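Long-range contact in proteasome chaperone 4 (Saccharomyces cerevisiae, PDB 2Z5B), which pairs with a partner chaperone, Irc25, to assist assembly of the 20S proteasome by promoting formation of its alpha-ring: residues Leu59-Arg70 against Asn82-Thr91. Residues are numbered along the deposited sequence; the frame is centred on the assembly and turned at random.
Sequences LSCYYYAIPLMR and NVVGIPLLDT
Two successive amides of 82-91 grip the carbonyl oxygen of Tyr-62. The N of Leu-89 lies 3.0 Å from Tyr-62 O, in the carbonyl plane and on a lone pair, while the N of Leu-88 reaches the same O at 2.7 Å, tilted from that plane and more bent (141° at the hydrogen). Tyr-62 N answers to Leu-89 O, so two residues stand opposite one: a classic beta bulge. Here the chain turns a corner and Leu-88 points toward 59-70; with its CG opposite its own carbonyl carbon (chi1 -60°), CG and CD1 both come to 3.7 Å from CB of Tyr-64. Its branched apolar end suits this buried place, and it also touches the Tyr-62 ring obliquely.

Beyond the bulge the strands run antiparallel, 83-87 forming one edge strand of this chain's mixed sheet and 58-67 bonding to 115-121 on its other flank. Tyr-64 and Ile-66 trade paired backbone bonds with Ile-86 and Val-84. Pro-87, which lacks an N-H, occupies a non-hydrogen-bonded position opposite Tyr-63. There the tyrosine ring lies across the edge strand, Ile-86 C sitting 3.5 Å above its plane, over the centre, with CE2 3.6 Å from Pro-87 CD. An alanine in place of Tyr-63 is likely to leave this peptide and the proline uncovered, opening a gap beside Gly-85. That glycine suits the spot, since a side chain would crowd Tyr-63 CE1 and Ala-65 CB.

On the sheet face with Ala-65, its small CB meets Val-83 CG1 at 3.7 Å, and helix 94-111 touches Val-83. On the face with Tyr-64, Tyr-62 reaches the partner chain, its OH hydrogen-bonded to Ser-144 of YLR021W.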
loop_
_atom_site.group_PDB
_atom_site.type_symbol
_atom_site.label_atom_id
_atom_site.label_comp_id
_atom_site.label_asym_id
_atom_site.label_seq_id
_atom_site.Cartn_x
_atom_site.Cartn_y
_atom_site.Cartn_z
ATOM N N LEU A 59 10.535 -2.100 2.511
ATOM C CA LEU A 59 9.741 -0.926 2.156
ATOM C C LEU A 59 10.410 0.255 2.861
ATOM O O LEU A 59 10.264 0.413 4.067
ATOM C CB LEU A 59 8.283 -1.088 2.603
ATOM C CG LEU A 59 7.262 -0.086 2.031
ATOM C CD1 LEU A 59 5.820 -0.456 2.359
ATOM C CD2 LEU A 59 7.533 1.318 2.489
ATOM N N SER A 60 11.178 1.048 2.120
ATOM C CA SER A 60 12.032 2.058 2.756
ATOM C C SER A 60 11.281 3.346 3.012
ATOM O O SER A 60 11.483 4.002 4.039
ATOM C CB SER A 60 13.285 2.325 1.914
ATOM O OG SER A 60 14.150 1.212 1.958
ATOM N N CYS A 61 10.407 3.696 2.082
ATOM C CA CYS A 61 9.620 4.925 2.196
ATOM C C CYS A 61 8.321 4.771 1.411
ATOM O O CYS A 61 8.328 4.139 0.367
ATOM C CB CYS A 61 10.442 6.099 1.645
ATOM S SG CYS A 61 9.654 7.717 1.830
ATOM N N TYR A 62 7.221 5.325 1.942
ATOM C CA TYR A 62 5.887 5.311 1.308
ATOM C C TYR A 62 5.469 6.760 1.270
ATOM O O TYR A 62 5.310 7.379 2.334
ATOM C CB TYR A 62 4.880 4.538 2.172
ATOM C CG TYR A 62 3.568 4.155 1.501
ATOM C CD1 TYR A 62 3.494 3.903 0.114
ATOM C CD2 TYR A 62 2.409 3.991 2.255
ATOM C CE1 TYR A 62 2.292 3.525 -0.474
ATOM C CE2 TYR A 62 1.208 3.611 1.665
ATOM C CZ TYR A 62 1.160 3.360 0.306
ATOM O OH TYR A 62 -0.038 2.994 -0.293
ATOM N N TYR A 63 5.337 7.310 0.068
ATOM C CA TYR A 63 5.093 8.742 -0.105
ATOM C C TYR A 63 3.787 8.977 -0.838
ATOM O O TYR A 63 3.503 8.274 -1.790
ATOM C CB TYR A 63 6.223 9.383 -0.912
ATOM C CG TYR A 63 6.529 10.792 -0.443
ATOM C CD1 TYR A 63 5.797 11.886 -0.909
ATOM C CD2 TYR A 63 7.541 11.021 0.472
ATOM C CE1 TYR A 63 6.077 13.188 -0.438
ATOM C CE2 TYR A 63 7.839 12.302 0.918
ATOM C CZ TYR A 63 7.100 13.374 0.467
ATOM O OH TYR A 63 7.411 14.637 0.933
ATOM N N TYR A 64 3.019 9.985 -0.410
ATOM C CA TYR A 64 1.747 10.334 -1.025
ATOM C C TYR A 64 1.763 11.748 -1.600
ATOM O O TYR A 64 2.265 12.659 -0.942
ATOM C CB TYR A 64 0.651 10.245 0.043
ATOM C CG TYR A 64 -0.733 10.636 -0.430
ATOM C CD1 TYR A 64 -1.414 9.854 -1.353
ATOM C CD2 TYR A 64 -1.382 11.773 0.079
ATOM C CE1 TYR A 64 -2.685 10.192 -1.792
ATOM C CE2 TYR A 64 -2.672 12.117 -0.370
ATOM C CZ TYR A 64 -3.312 11.299 -1.286
ATOM O OH TYR A 64 -4.571 11.607 -1.757
ATOM N N ALA A 65 1.195 11.934 -2.802
ATOM C CA ALA A 65 0.938 13.276 -3.349
ATOM C C ALA A 65 -0.397 13.360 -4.079
ATOM O O ALA A 65 -0.911 12.358 -4.570
ATOM C CB ALA A 65 2.060 13.725 -4.267
ATOM N N ILE A 66 -0.947 14.569 -4.152
ATOM C CA ILE A 66 -2.234 14.812 -4.772
ATOM C C ILE A 66 -2.266 16.289 -5.225
ATOM O O ILE A 66 -1.684 17.148 -4.551
ATOM C CB ILE A 66 -3.410 14.448 -3.772
ATOM C CG1 ILE A 66 -4.795 14.607 -4.431
ATOM C CG2 ILE A 66 -3.300 15.237 -2.458
ATOM C CD1 ILE A 66 -5.957 14.024 -3.626
ATOM N N PRO A 67 -2.897 16.578 -6.387
ATOM C CA PRO A 67 -3.066 17.979 -6.777
ATOM C C PRO A 67 -3.895 18.700 -5.718
ATOM O O PRO A 67 -4.900 18.157 -5.262
ATOM C CB PRO A 67 -3.829 17.890 -8.102
ATOM C CG PRO A 67 -3.580 16.480 -8.609
ATOM C CD PRO A 67 -3.490 15.653 -7.373
ATOM N N LEU A 68 -3.458 19.891 -5.307
ATOM C CA LEU A 68 -4.164 20.641 -4.257
ATOM C C LEU A 68 -5.483 21.241 -4.769
ATOM O O LEU A 68 -6.485 21.220 -4.061
ATOM C CB LEU A 68 -3.260 21.730 -3.651
ATOM C CG LEU A 68 -3.514 22.480 -2.318
ATOM C CD1 LEU A 68 -4.884 23.160 -2.213
ATOM C CD2 LEU A 68 -3.281 21.623 -1.079
ATOM N N MET A 69 -5.487 21.746 -6.002
ATOM C CA MET A 69 -6.625 22.527 -6.519
ATOM C C MET A 69 -7.466 21.822 -7.594
ATOM O O MET A 69 -7.608 20.599 -7.583
ATOM C CB MET A 69 -6.147 23.901 -7.018
ATOM C CG MET A 69 -5.613 24.817 -5.914
ATOM S SD MET A 69 -4.486 26.104 -6.507
ATOM C CE MET A 69 -3.459 25.163 -7.651
ATOM N N ARG A 70 -8.019 22.620 -8.511
ATOM C CA ARG A 70 -8.924 22.176 -9.587
ATOM C C ARG A 70 -10.358 22.009 -9.090
ATOM O O ARG A 70 -11.180 22.923 -9.214
ATOM C CB ARG A 70 -8.441 20.901 -10.297
ATOM C CG ARG A 70 -7.118 21.034 -11.047
ATOM C CD ARG A 70 -6.012 20.236 -10.365
ATOM N NE ARG A 70 -4.705 20.490 -10.966
ATOM C CZ ARG A 70 -3.708 21.148 -10.377
ATOM N NH1 ARG A 70 -3.833 21.626 -9.140
ATOM N NH2 ARG A 70 -2.570 21.321 -11.034
ATOM N N ASN A 82 -0.291 23.282 -8.298
ATOM C CA ASN A 82 0.073 22.903 -6.936
ATOM C C ASN A 82 -0.293 21.452 -6.600
ATOM O O ASN A 82 -1.468 21.087 -6.570
ATOM C CB ASN A 82 -0.517 23.855 -5.887
ATOM C CG ASN A 82 0.210 23.765 -4.545
ATOM O OD1 ASN A 82 1.431 23.633 -4.501
ATOM N ND2 ASN A 82 -0.540 23.827 -3.452
ATOM N N VAL A 83 0.739 20.639 -6.376
ATOM C CA VAL A 83 0.599 19.298 -5.819
ATOM C C VAL A 83 1.156 19.330 -4.391
ATOM O O VAL A 83 2.235 19.870 -4.152
ATOM C CB VAL A 83 1.320 18.236 -6.724
ATOM C CG1 VAL A 83 1.738 16.995 -5.945
ATOM C CG2 VAL A 83 0.431 17.846 -7.904
ATOM N N VAL A 84 0.403 18.788 -3.438
ATOM C CA VAL A 84 0.859 18.679 -2.052
ATOM C C VAL A 84 1.240 17.227 -1.756
ATOM O O VAL A 84 0.585 16.309 -2.222
ATOM C CB VAL A 84 -0.231 19.188 -1.053
ATOM C CG1 VAL A 84 -1.575 18.504 -1.294
ATOM C CG2 VAL A 84 0.206 19.019 0.391
ATOM N N GLY A 85 2.300 17.025 -0.984
ATOM C CA GLY A 85 2.760 15.676 -0.705
ATOM C C GLY A 85 3.297 15.517 0.693
ATOM O O GLY A 85 3.735 16.491 1.320
ATOM N N ILE A 86 3.257 14.285 1.180
ATOM C CA ILE A 86 3.766 13.954 2.497
ATOM C C ILE A 86 4.236 12.498 2.568
ATOM O O ILE A 86 3.646 11.620 1.923
ATOM C CB ILE A 86 2.703 14.267 3.612
ATOM C CG1 ILE A 86 3.384 14.575 4.951
ATOM C CG2 ILE A 86 1.646 13.151 3.746
ATOM C CD1 ILE A 86 2.646 15.620 5.799
ATOM N N PRO A 87 5.304 12.242 3.353
ATOM C CA PRO A 87 5.668 10.863 3.653
ATOM C C PRO A 87 4.609 10.179 4.510
ATOM O O PRO A 87 4.205 10.700 5.562
ATOM C CB PRO A 87 6.982 10.990 4.440
ATOM C CG PRO A 87 7.068 12.398 4.890
ATOM C CD PRO A 87 6.232 13.221 3.963
ATOM N N LEU A 88 4.138 9.028 4.049
ATOM C CA LEU A 88 3.230 8.212 4.858
ATOM C C LEU A 88 4.027 7.252 5.740
ATOM O O LEU A 88 3.679 7.023 6.892
ATOM C CB LEU A 88 2.232 7.469 3.966
ATOM C CG LEU A 88 1.318 8.360 3.103
ATOM C CD1 LEU A 88 0.253 7.514 2.446
ATOM C CD2 LEU A 88 0.658 9.472 3.912
ATOM N N LEU A 89 5.096 6.686 5.202
ATOM C CA LEU A 89 6.081 6.012 6.029
ATOM C C LEU A 89 7.404 6.683 5.709
ATOM O O LEU A 89 7.941 6.502 4.616
ATOM C CB LEU A 89 6.156 4.505 5.720
ATOM C CG LEU A 89 7.148 3.700 6.587
ATOM C CD1 LEU A 89 6.649 3.576 8.011
ATOM C CD2 LEU A 89 7.405 2.325 6.020
ATOM N N ASP A 90 7.897 7.489 6.644
ATOM C CA ASP A 90 9.095 8.296 6.415
ATOM C C ASP A 90 10.367 7.460 6.546
ATOM O O ASP A 90 10.348 6.380 7.131
ATOM C CB ASP A 90 9.111 9.488 7.392
ATOM C CG ASP A 90 9.856 10.697 6.842
ATOM O OD1 ASP A 90 10.462 10.592 5.750
ATOM O OD2 ASP A 90 9.840 11.764 7.509
ATOM N N THR A 91 11.457 7.940 5.953
ATOM C CA THR A 91 12.792 7.366 6.165
ATOM C C THR A 91 13.733 8.465 6.651
ATOM O O THR A 91 13.555 9.628 6.304
ATOM C CB THR A 91 13.390 6.707 4.881
ATOM O OG1 THR A 91 14.756 6.328 5.116
ATOM C CG2 THR A 91 13.349 7.657 3.678
#